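Local coordinates for galactose-binding lectin (Enterobacter cloacae subsp. cloacae, PDB 6YF6), which binds a fucoside through a calcium ion in its C-terminal domain, the part in this structure, and probably serves as a sugar-recognising lectin, at residues A[9-14]-A[28-33]; A[39-44]-A[74-79]; A[50-55]-A[133-138]; A[97-100]-A[105-108]. One frame throughout, in Å; residues are numbered along the deposited sequence.

Interaction 1 of 4, residues A[9-14]-A[28-33]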
# COMPACT_ATOMS: atom_id res chain seq x y z
N THR A 9 9.61 -1.38 -0.62
CA THR A 9 9.73 -1.79 -2.02
C THR A 9 8.32 -2.00 -2.58
O THR A 9 7.68 -3.01 -2.29
CB THR A 9 10.55 -3.08 -2.16
OG1 THR A 9 11.85 -2.90 -1.58
CG2 THR A 9 10.72 -3.46 -3.63
N ASN A 10 7.84 -1.04 -3.37
CA ASN A 10 6.58 -1.20 -4.09
C ASN A 10 6.79 -1.40 -5.59
O ASN A 10 5.81 -1.61 -6.31
CB ASN A 10 5.66 0.00 -3.84
CG ASN A 10 6.31 1.33 -4.18
OD1 ASN A 10 7.28 1.39 -4.94
ND2 ASN A 10 5.77 2.41 -3.63
N PHE A 11 8.03 -1.34 -6.06
CA PHE A 11 8.42 -1.61 -7.44
C PHE A 11 8.02 -0.49 -8.40
O PHE A 11 8.03 -0.69 -9.62
CB PHE A 11 7.84 -2.95 -7.92
CG PHE A 11 8.38 -4.14 -7.16
CD1 PHE A 11 7.63 -4.72 -6.15
CD2 PHE A 11 9.64 -4.64 -7.44
CE1 PHE A 11 8.13 -5.80 -5.44
CE2 PHE A 11 10.14 -5.72 -6.73
CZ PHE A 11 9.38 -6.30 -5.73
N GLU A 12 7.69 0.69 -7.88
CA GLU A 12 7.51 1.86 -8.74
C GLU A 12 8.77 2.11 -9.55
O GLU A 12 9.89 1.94 -9.05
CB GLU A 12 7.17 3.09 -7.90
CG GLU A 12 5.71 3.16 -7.45
CD GLU A 12 5.42 4.41 -6.63
OE1 GLU A 12 6.31 5.27 -6.49
OE2 GLU A 12 4.28 4.53 -6.12
N ARG A 13 8.60 2.50 -10.81
CA ARG A 13 9.71 2.77 -11.71
C ARG A 13 10.56 1.53 -11.95
O ARG A 13 11.72 1.64 -12.38
CB ARG A 13 10.59 3.91 -11.18
CG ARG A 13 9.83 5.13 -10.66
CD ARG A 13 9.15 5.92 -11.78
NE ARG A 13 7.99 5.21 -12.32
CZ ARG A 13 6.72 5.58 -12.15
NH1 ARG A 13 6.41 6.67 -11.45
NH2 ARG A 13 5.76 4.86 -12.70
N ASP A 14 10.01 0.35 -11.69
CA ASP A 14 10.72 -0.92 -11.86
C ASP A 14 11.95 -0.99 -10.96
O ASP A 14 12.93 -1.67 -11.28
CB ASP A 14 11.11 -1.14 -13.32
CG ASP A 14 9.91 -1.32 -14.22
OD1 ASP A 14 8.77 -1.26 -13.72
OD2 ASP A 14 10.10 -1.52 -15.44
N LEU A 28 11.19 -14.51 -13.26
CA LEU A 28 10.46 -13.44 -12.60
C LEU A 28 10.43 -12.18 -13.47
O LEU A 28 11.36 -11.90 -14.22
CB LEU A 28 11.09 -13.10 -11.24
CG LEU A 28 11.31 -14.26 -10.27
CD1 LEU A 28 11.67 -13.72 -8.88
CD2 LEU A 28 10.10 -15.17 -10.20
N TYR A 29 9.33 -11.44 -13.36
CA TYR A 29 9.16 -10.18 -14.08
C TYR A 29 8.13 -9.34 -13.35
O TYR A 29 7.37 -9.84 -12.52
CB TYR A 29 8.73 -10.41 -15.53
CG TYR A 29 7.54 -11.34 -15.68
CD1 TYR A 29 6.25 -10.84 -15.72
CD2 TYR A 29 7.71 -12.71 -15.77
CE1 TYR A 29 5.16 -11.68 -15.86
CE2 TYR A 29 6.63 -13.56 -15.90
CZ TYR A 29 5.36 -13.04 -15.95
OH TYR A 29 4.28 -13.89 -16.08
N LEU A 30 8.12 -8.05 -13.68
CA LEU A 30 7.16 -7.11 -13.11
C LEU A 30 5.95 -6.95 -14.02
O LEU A 30 6.06 -6.99 -15.25
CB LEU A 30 7.82 -5.75 -12.89
CG LEU A 30 9.05 -5.73 -11.99
CD1 LEU A 30 9.66 -4.33 -11.94
CD2 LEU A 30 8.70 -6.22 -10.59
N VAL A 31 4.78 -6.78 -13.40
CA VAL A 31 3.53 -6.51 -14.10
C VAL A 31 2.81 -5.38 -13.37
O VAL A 31 3.13 -5.03 -12.24
CB VAL A 31 2.62 -7.75 -14.19
CG1 VAL A 31 3.31 -8.90 -14.93
CG2 VAL A 31 2.18 -8.19 -12.80
N ASP A 32 1.82 -4.82 -14.06
CA ASP A 32 0.90 -3.85 -13.47
C ASP A 32 -0.28 -4.62 -12.89
O ASP A 32 -1.18 -5.05 -13.62
CB ASP A 32 0.41 -2.85 -14.51
CG ASP A 32 1.48 -1.89 -14.96
OD1 ASP A 32 2.53 -1.79 -14.29
OD2 ASP A 32 1.27 -1.23 -16.00
N ALA A 33 -0.28 -4.81 -11.57
CA ALA A 33 -1.52 -5.14 -10.89
C ALA A 33 -2.39 -3.89 -10.83
O ALA A 33 -2.02 -2.82 -11.33
CB ALA A 33 -1.23 -5.71 -9.51
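L30 reaches from strand 29-40 into the angle between F11 and D14, and its two methyl groups are shared between these partners. Followed outward, CB leads toward the 9-14 loop, and CG stands anti to the carbonyl carbon, beside the backbone N (chi1 -58°); from this branch point each methyl goes to a partner of its own. CD1 settles against D14, with the main-chain CA at 3.6 Å and OD1 at 3.7 Å, so it lies alongside the short acid rather than against its end alone. CD2 goes to the phenylalanine: F11 CD2 is 3.6 Å from L30 CD2 and F11 CG is 4.0 Å from it, one side of the ring approached obliquely as the two side chains cross at about a right angle. A face of the F11 ring is covered by T9, whose CG2 sits 3.7 Å above the centre of the ring. The loop itself is shaped by N10, whose OD1 accepts from E12 N at 3.0 Å in an Asx turn, the donor lying 40° out of the carbonyl plane.

Although no hydrogen bond joins the two segments, the acid beside L30 has its partner in the other chain: D14 OD1 forms a salt bridge with R36 of the second subunit. V38 of that subunit packs on both F11 and L30, and residues 29-33 pair antiparallel with one of its strands. The arrangement is that of a dimer interface in which a sheet continues from one chain to the next and a loop lays one phenylalanine against it.

Interaction 2 of 4, residues A[39-44]-A[74-79]. With CA (calcium ion), chain D; SFU (methyl 1-seleno-alpha-L-fucopyranoside), chain C.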
# COMPACT_ATOMS: atom_id res chain seq x y z
N GLU A 39 -10.38 9.21 -8.33
CA GLU A 39 -9.67 10.08 -9.25
C GLU A 39 -10.20 11.50 -9.13
O GLU A 39 -11.42 11.72 -9.17
CB GLU A 39 -9.80 9.58 -10.70
CG GLU A 39 -9.09 10.44 -11.74
CD GLU A 39 -8.55 9.62 -12.90
OE1 GLU A 39 -7.70 8.75 -12.66
OE2 GLU A 39 -8.99 9.85 -14.05
N PHE A 40 -9.29 12.46 -8.98
CA PHE A 40 -9.62 13.88 -8.93
C PHE A 40 -9.09 14.51 -10.21
O PHE A 40 -7.90 14.85 -10.30
CB PHE A 40 -9.02 14.54 -7.69
CG PHE A 40 -9.51 13.95 -6.39
CD1 PHE A 40 -9.00 12.76 -5.91
CD2 PHE A 40 -10.48 14.60 -5.64
CE1 PHE A 40 -9.44 12.22 -4.72
CE2 PHE A 40 -10.93 14.07 -4.45
CZ PHE A 40 -10.41 12.88 -3.98
N ILE A 41 -9.96 14.66 -11.21
CA ILE A 41 -9.58 15.25 -12.49
C ILE A 41 -9.82 16.75 -12.55
O ILE A 41 -9.35 17.41 -13.49
CB ILE A 41 -10.34 14.52 -13.62
CG1 ILE A 41 -9.61 14.67 -14.96
CG2 ILE A 41 -11.76 15.04 -13.70
CD1 ILE A 41 -8.27 13.95 -15.00
N THR A 42 -10.52 17.32 -11.56
CA THR A 42 -10.75 18.75 -11.42
C THR A 42 -11.08 19.43 -12.74
O THR A 42 -10.21 20.03 -13.39
CB THR A 42 -9.54 19.43 -10.76
OG1 THR A 42 -8.35 19.18 -11.52
CG2 THR A 42 -9.35 18.88 -9.36
N ARG A 43 -12.36 19.37 -13.12
CA ARG A 43 -12.80 19.85 -14.42
C ARG A 43 -12.73 21.37 -14.49
O ARG A 43 -12.67 22.06 -13.47
CB ARG A 43 -14.23 19.39 -14.69
CG ARG A 43 -14.45 17.88 -14.74
CD ARG A 43 -15.92 17.62 -15.00
NE ARG A 43 -16.31 16.22 -14.87
CZ ARG A 43 -17.55 15.79 -15.09
NH1 ARG A 43 -18.50 16.66 -15.43
NH2 ARG A 43 -17.85 14.51 -14.96
N PRO A 44 -12.78 21.93 -15.70
CA PRO A 44 -12.66 23.39 -15.85
C PRO A 44 -13.78 24.14 -15.13
O PRO A 44 -14.92 23.68 -15.05
CB PRO A 44 -12.75 23.60 -17.37
CG PRO A 44 -12.32 22.29 -17.96
CD PRO A 44 -12.80 21.24 -17.01
N ARG A 74 -0.03 12.26 -7.35
CA ARG A 74 -0.33 13.09 -8.50
C ARG A 74 -0.42 12.22 -9.75
O ARG A 74 0.24 11.18 -9.85
CB ARG A 74 0.74 14.17 -8.69
CG ARG A 74 0.35 15.20 -9.74
CD ARG A 74 1.51 16.12 -10.06
NE ARG A 74 1.06 17.31 -10.77
CZ ARG A 74 1.86 18.30 -11.15
NH1 ARG A 74 3.16 18.25 -10.88
NH2 ARG A 74 1.36 19.35 -11.79
N ILE A 75 -1.25 12.65 -10.70
CA ILE A 75 -1.29 12.03 -12.01
C ILE A 75 -1.09 13.10 -13.07
O ILE A 75 -1.26 14.30 -12.82
CB ILE A 75 -2.61 11.26 -12.26
CG1 ILE A 75 -3.82 12.19 -12.10
CG2 ILE A 75 -2.71 10.08 -11.30
CD1 ILE A 75 -5.08 11.67 -12.78
N ILE A 76 -0.70 12.65 -14.26
CA ILE A 76 -0.51 13.52 -15.43
C ILE A 76 0.72 14.39 -15.23
O ILE A 76 1.64 14.37 -16.05
CB ILE A 76 -1.77 14.36 -15.69
CG1 ILE A 76 -2.98 13.44 -15.88
CG2 ILE A 76 -1.57 15.24 -16.90
CD1 ILE A 76 -4.30 14.16 -16.04
N GLY A 77 0.75 15.16 -14.14
CA GLY A 77 1.92 15.94 -13.80
C GLY A 77 2.06 17.25 -14.53
O GLY A 77 3.16 17.82 -14.57
N LYS A 78 0.99 17.78 -15.11
CA LYS A 78 1.06 18.99 -15.90
C LYS A 78 0.33 20.13 -15.21
O LYS A 78 -0.65 19.92 -14.49
CB LYS A 78 0.48 18.76 -17.30
CG LYS A 78 1.50 18.19 -18.28
CD LYS A 78 1.03 18.24 -19.73
CE LYS A 78 0.54 19.63 -20.13
NZ LYS A 78 1.09 20.08 -21.43
N TYR A 79 0.82 21.34 -15.45
CA TYR A 79 0.21 22.57 -14.93
C TYR A 79 0.32 22.52 -13.40
O TYR A 79 1.37 22.14 -12.87
CB TYR A 79 -1.19 22.71 -15.49
CG TYR A 79 -1.21 22.79 -17.01
CD1 TYR A 79 -2.12 22.05 -17.75
CD2 TYR A 79 -0.31 23.60 -17.69
CE1 TYR A 79 -2.13 22.13 -19.14
CE2 TYR A 79 -0.32 23.68 -19.07
CZ TYR A 79 -1.23 22.94 -19.79
OH TYR A 79 -1.24 23.02 -21.16
CA CA D . -7.76 19.17 -13.77
C1 SFU C . -6.72 20.87 -18.34
C2 SFU C . -7.84 20.45 -17.38
C3 SFU C . -7.85 18.94 -17.09
C4 SFU C . -6.45 18.53 -16.65
C5 SFU C . -5.47 18.90 -17.76
C6 SFU C . -4.06 18.53 -17.34
O2 SFU C . -9.09 20.83 -17.93
O3 SFU C . -8.71 18.67 -16.00
O4 SFU C . -6.04 19.22 -15.48
O5 SFU C . -5.47 20.33 -18.01
CM SFU C . -5.64 20.82 -21.15
SE SFU C . -7.23 20.32 -20.21
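I41 and I76, like E39 and I75, meet through side chains alone, for the backbones share no hydrogen bond and their nearest alpha carbons, I41 CA and I75 CA, are 8.9 Å apart. The isoleucines I41 and I76 cross at about a right angle and touch by their terminal methyls, CD1 to CD1 at 4.1 Å; with its CG1 anti to the backbone N (chi1 -157°), I41 can send this methyl toward the 74-79 loop while its carbonyl serves the metal. Two residues before I41, E39 bends at chi2 and brings OE1 to 3.9 Å from I75 CD1. The charge of that carboxylate is met elsewhere, by R136 at OE1 and by Y29 of the second subunit at OE2.

I41 also belongs to the calcium site. Its O binds the ion at 2.4 Å and T42 grips it twice, through OG1 at 2.3 Å and through its carbonyl O; S130, G132 and D134 complete the protein share. The fucoside supplies O3 and O4. Around the sugar, P44 CG is 3.5 Å from O2, and the edge of the Y79 ring faces the ring oxygen, with CD1 3.8 Å from O5. Two neighbouring sugar hydroxyls bound directly to a protein-held calcium are the hallmark of a calcium-dependent lectin site, as in lectins such as PA-IL.

Interaction 3 of 4, residues A[50-55]-A[133-138]. With CA (calcium ion), chain D; SFU (methyl 1-seleno-alpha-L-fucopyranoside), chain C; PO4 (phosphate ion), chain F.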
# COMPACT_ATOMS: atom_id res chain seq x y z
N GLY A 50 -10.87 23.40 -0.92
CA GLY A 50 -11.78 23.16 0.17
C GLY A 50 -11.75 21.69 0.55
O GLY A 50 -10.80 20.97 0.24
N GLU A 51 -12.81 21.25 1.22
CA GLU A 51 -12.91 19.86 1.66
C GLU A 51 -13.39 19.00 0.49
O GLU A 51 -14.50 19.20 -0.02
CB GLU A 51 -13.84 19.76 2.87
CG GLU A 51 -13.36 20.61 4.05
CD GLU A 51 -14.19 20.47 5.31
OE1 GLU A 51 -15.29 19.87 5.25
OE2 GLU A 51 -13.75 20.96 6.36
N ILE A 52 -12.55 18.06 0.06
CA ILE A 52 -12.83 17.25 -1.12
C ILE A 52 -13.34 15.86 -0.79
O ILE A 52 -13.98 15.22 -1.65
CB ILE A 52 -11.57 17.14 -2.01
CG1 ILE A 52 -10.46 16.40 -1.27
CG2 ILE A 52 -11.10 18.53 -2.44
CD1 ILE A 52 -9.19 16.22 -2.07
N LEU A 53 -13.06 15.34 0.40
CA LEU A 53 -13.58 14.06 0.86
C LEU A 53 -13.92 14.21 2.34
O LEU A 53 -13.14 14.78 3.10
CB LEU A 53 -12.57 12.93 0.69
CG LEU A 53 -12.58 12.04 -0.55
CD1 LEU A 53 -11.59 10.89 -0.32
CD2 LEU A 53 -13.97 11.50 -0.89
N LYS A 54 -15.07 13.67 2.75
CA LYS A 54 -15.53 13.83 4.12
C LYS A 54 -16.05 12.52 4.67
O LYS A 54 -16.62 11.70 3.93
CB LYS A 54 -16.62 14.92 4.21
CG LYS A 54 -16.08 16.33 4.07
CD LYS A 54 -17.20 17.36 3.96
CE LYS A 54 -17.76 17.74 5.31
NZ LYS A 54 -18.91 18.68 5.18
N LYS A 55 -15.84 12.31 5.97
CA LYS A 55 -16.38 11.16 6.67
C LYS A 55 -16.51 11.47 8.15
O LYS A 55 -15.59 12.04 8.75
CB LYS A 55 -15.51 9.91 6.49
CG LYS A 55 -16.00 8.73 7.31
CD LYS A 55 -15.26 7.44 6.98
CE LYS A 55 -15.73 6.29 7.87
NZ LYS A 55 -15.08 5.01 7.51
N ASN A 133 -3.71 20.01 -11.39
CA ASN A 133 -4.33 19.71 -10.11
C ASN A 133 -5.08 18.38 -10.17
O ASN A 133 -6.23 18.26 -9.73
CB ASN A 133 -5.27 20.85 -9.70
CG ASN A 133 -5.68 20.77 -8.25
OD1 ASN A 133 -4.97 20.18 -7.43
ND2 ASN A 133 -6.82 21.35 -7.92
N ASP A 134 -4.42 17.37 -10.74
CA ASP A 134 -5.00 16.04 -10.95
C ASP A 134 -4.28 15.02 -10.08
O ASP A 134 -3.04 14.96 -10.08
CB ASP A 134 -4.90 15.64 -12.43
CG ASP A 134 -5.44 16.71 -13.36
OD1 ASP A 134 -6.64 17.04 -13.24
OD2 ASP A 134 -4.67 17.22 -14.20
N PHE A 135 -5.04 14.20 -9.36
CA PHE A 135 -4.44 13.27 -8.42
C PHE A 135 -5.45 12.17 -8.09
O PHE A 135 -6.62 12.23 -8.46
CB PHE A 135 -3.97 13.99 -7.14
CG PHE A 135 -5.04 14.81 -6.47
CD1 PHE A 135 -5.39 16.06 -6.96
CD2 PHE A 135 -5.68 14.34 -5.33
CE1 PHE A 135 -6.36 16.82 -6.33
CE2 PHE A 135 -6.65 15.09 -4.70
CZ PHE A 135 -6.99 16.34 -5.20
N ARG A 136 -4.95 11.14 -7.39
CA ARG A 136 -5.75 9.99 -6.99
C ARG A 136 -5.50 9.67 -5.53
O ARG A 136 -4.38 9.83 -5.02
CB ARG A 136 -5.43 8.75 -7.86
CG ARG A 136 -5.84 8.86 -9.33
CD ARG A 136 -5.21 7.74 -10.17
NE ARG A 136 -5.78 7.65 -11.51
CZ ARG A 136 -5.26 6.94 -12.51
NH1 ARG A 136 -4.14 6.25 -12.34
NH2 ARG A 136 -5.86 6.92 -13.69
N ILE A 137 -6.54 9.19 -4.85
CA ILE A 137 -6.44 8.68 -3.49
C ILE A 137 -6.92 7.23 -3.50
O ILE A 137 -8.09 6.96 -3.80
CB ILE A 137 -7.26 9.51 -2.49
CG1 ILE A 137 -6.62 10.88 -2.31
CG2 ILE A 137 -7.38 8.77 -1.16
CD1 ILE A 137 -7.51 11.91 -1.61
N LYS A 138 -6.02 6.30 -3.15
CA LYS A 138 -6.35 4.89 -3.19
C LYS A 138 -6.63 4.29 -1.81
O LYS A 138 -7.16 3.17 -1.75
CB LYS A 138 -5.23 4.09 -3.87
CG LYS A 138 -3.92 4.02 -3.09
CD LYS A 138 -2.86 3.26 -3.88
CE LYS A 138 -1.51 3.23 -3.17
NZ LYS A 138 -0.50 2.43 -3.93
CA CA D . -7.76 19.17 -13.77
C1 SFU C . -6.72 20.87 -18.34
C2 SFU C . -7.84 20.45 -17.38
C3 SFU C . -7.85 18.94 -17.09
C4 SFU C . -6.45 18.53 -16.65
C5 SFU C . -5.47 18.90 -17.76
C6 SFU C . -4.06 18.53 -17.34
O2 SFU C . -9.09 20.83 -17.93
O3 SFU C . -8.71 18.67 -16.00
O4 SFU C . -6.04 19.22 -15.48
O5 SFU C . -5.47 20.33 -18.01
CM SFU C . -5.64 20.82 -21.15
SE SFU C . -7.23 20.32 -20.21
P PO4 F . -1.51 -0.85 -2.98
O1 PO4 F . -1.00 -0.32 -4.30
O2 PO4 F . -2.79 -1.62 -3.20
O3 PO4 F . -1.77 0.29 -2.03
O4 PO4 F . -0.45 -1.75 -2.38
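I52 and F135 meet in the core of a beta-sandwich, where strand 50-58 of one four-stranded antiparallel sheet faces strand 135-143 of the other. Their side chains come from opposite directions. I52 CD1 arrives at the edge of the F135 ring, near its plane, and is 3.8 Å from both CE2 and CZ, a methyl set against a ring edge. The F135 ring is sent into this core by a chi1 of 54°, which places CG between the backbone N and the carbonyl carbon. One residue on from I52 and two on from F135, L53 CD1 and I137 CD1 approach more loosely, at 4.4 Å. No hydrogen bond crosses between the segments, which meet here through side chains. F40 stacks its ring with F135 and also touches I52 and I137, so this aromatic from strand 29-40 fills in the same layer. The chain turns a corner at L53, and L53 and K54 pair antiparallel with a strand of the second subunit.

The 133-138 segment also serves two bound groups. D134, next to F135 in the chain, divides its carboxylate: OD1 binds the calcium ion at 2.5 Å, while OD2 lies 2.7 Å from O4 of the fucoside, so one acid touches both metal and sugar. Further on, K138 runs extended beyond CG to a phosphate, probably from the crystallisation liquor, which is also held by T35 and by T35, K71 and K138 of the second subunit; K138 NZ donates to its O1 at 2.8 Å and weakly to its O3 at 3.1 Å.

Interaction 4 of 4, residues A[97-100]-A[105-108]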
# COMPACT_ATOMS: atom_id res chain seq x y z
N LEU A 97 0.53 19.12 1.76
CA LEU A 97 1.53 18.35 1.05
C LEU A 97 1.38 18.58 -0.45
O LEU A 97 0.31 18.31 -1.01
CB LEU A 97 1.40 16.86 1.38
CG LEU A 97 2.41 15.90 0.75
CD1 LEU A 97 3.82 16.16 1.28
CD2 LEU A 97 1.99 14.45 1.01
N GLU A 98 2.43 19.08 -1.09
CA GLU A 98 2.41 19.29 -2.53
C GLU A 98 2.75 17.99 -3.24
O GLU A 98 3.79 17.37 -2.97
CB GLU A 98 3.41 20.38 -2.92
CG GLU A 98 3.31 20.81 -4.37
CD GLU A 98 4.28 21.92 -4.71
OE1 GLU A 98 4.79 22.58 -3.78
OE2 GLU A 98 4.55 22.13 -5.92
N LEU A 99 1.87 17.57 -4.15
CA LEU A 99 2.08 16.36 -4.94
C LEU A 99 2.80 16.74 -6.23
O LEU A 99 2.31 17.59 -6.98
CB LEU A 99 0.75 15.69 -5.24
CG LEU A 99 -0.14 15.41 -4.03
CD1 LEU A 99 -1.46 14.79 -4.47
CD2 LEU A 99 0.57 14.50 -3.03
N LYS A 100 3.93 16.11 -6.51
CA LYS A 100 4.77 16.55 -7.61
C LYS A 100 4.98 15.48 -8.69
O LYS A 100 4.54 15.69 -9.80
CB LYS A 100 6.08 17.11 -7.05
CG LYS A 100 5.89 18.02 -5.84
CD LYS A 100 7.18 18.19 -5.06
CE LYS A 100 7.71 19.61 -5.18
NZ LYS A 100 8.53 19.99 -3.99
N TRP A 105 3.38 7.23 -5.40
CA TRP A 105 2.43 7.12 -4.30
C TRP A 105 3.15 7.44 -3.00
O TRP A 105 4.17 6.82 -2.67
CB TRP A 105 1.79 5.74 -4.28
CG TRP A 105 0.81 5.57 -5.42
CD1 TRP A 105 1.06 5.05 -6.66
CD2 TRP A 105 -0.58 5.94 -5.42
NE1 TRP A 105 -0.08 5.07 -7.42
CE2 TRP A 105 -1.10 5.62 -6.69
CE3 TRP A 105 -1.42 6.53 -4.47
CZ2 TRP A 105 -2.43 5.85 -7.03
CZ3 TRP A 105 -2.74 6.76 -4.81
CH2 TRP A 105 -3.23 6.42 -6.08
N VAL A 106 2.62 8.41 -2.26
CA VAL A 106 3.18 8.85 -1.00
C VAL A 106 2.08 8.79 0.05
O VAL A 106 0.90 8.61 -0.26
CB VAL A 106 3.77 10.27 -1.08
CG1 VAL A 106 4.82 10.36 -2.17
CG2 VAL A 106 2.67 11.30 -1.31
N THR A 107 2.48 8.94 1.31
CA THR A 107 1.57 8.90 2.44
C THR A 107 1.42 10.29 3.02
O THR A 107 2.41 10.95 3.37
CB THR A 107 2.08 7.92 3.51
OG1 THR A 107 2.16 6.61 2.94
CG2 THR A 107 1.14 7.89 4.70
N LEU A 108 0.18 10.74 3.12
CA LEU A 108 -0.19 11.96 3.82
C LEU A 108 -0.72 11.55 5.19
O LEU A 108 -1.67 10.75 5.27
CB LEU A 108 -1.23 12.75 3.03
CG LEU A 108 -1.90 13.94 3.71
CD1 LEU A 108 -0.93 15.07 3.98
CD2 LEU A 108 -3.05 14.40 2.83
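L97 takes part in three of the four residue contacts here, touching V106 with one branch and L108 with its base. Its CD2 meets V106 CG2 at 4.0 Å, and on the way it lies 4.2 Å from L108 CB; its own CB is approached by L108 CD1 at 3.9 Å. The two leucines therefore slide past each other in opposite directions, each methyl lying against the root of the other side chain. The same choice of torsion serves both: CG is anti to the backbone N in L97 (chi1 -178°) and in L108 (chi1 170°). V106 offers only one branch, CG2, which sits between L97 and a second leucine, L99, whose CD2 is 4.2 Å away.

The strands that carry these residues form the next shell. L97 CA and L108 CA are 7.2 Å apart, too far for the backbones to pair, and each strand is tied instead to its own sheet: L97 by backbone bonding to V84, V106 to I72 and L108 to V70. Within the chain, 91-98 and 106-113 are the outermost strands of the two sheets, so their leucines and valine close one side of the beta-sandwich. L99 also reaches inward to I72, P82 and F135, while L108 touches V84 and L86. Next to V106, W105 makes a cation-pi contact with K138.

Because the side chains meet carbon to carbon, apart from L97 CD2 near the T107 carbonyl O, cohesion here is that of apolar surfaces. No directional bond joins the two segments; the backbone bonds of each strand lie within its own sheet.

In the fold
Strand 29-40 runs from the subunit interface of interaction 1 to the sugar site of interaction 2, whose centres lie 24 Å apart. The centres of interactions 2 and 3 are 11 Å apart, and both contacts share the calcium ion and the fucoside; a probable hydrogen bond from F40 N to F135 O, 2.7 Å, joins them. The centre of interaction 4 is 12 Å from that of interaction 3, and the two meet where L99 CD1 rests 3.8 Å from F135 CB, while the L99 side chain stays about 12 Å from the calcium. W105 N and E12 OE2, probably hydrogen-bonded at 2.9 Å, connect interaction 4 to interaction 1. Interaction 3 thus adjoins the pocket, while interaction 4 touches the 9-14 loop through W105.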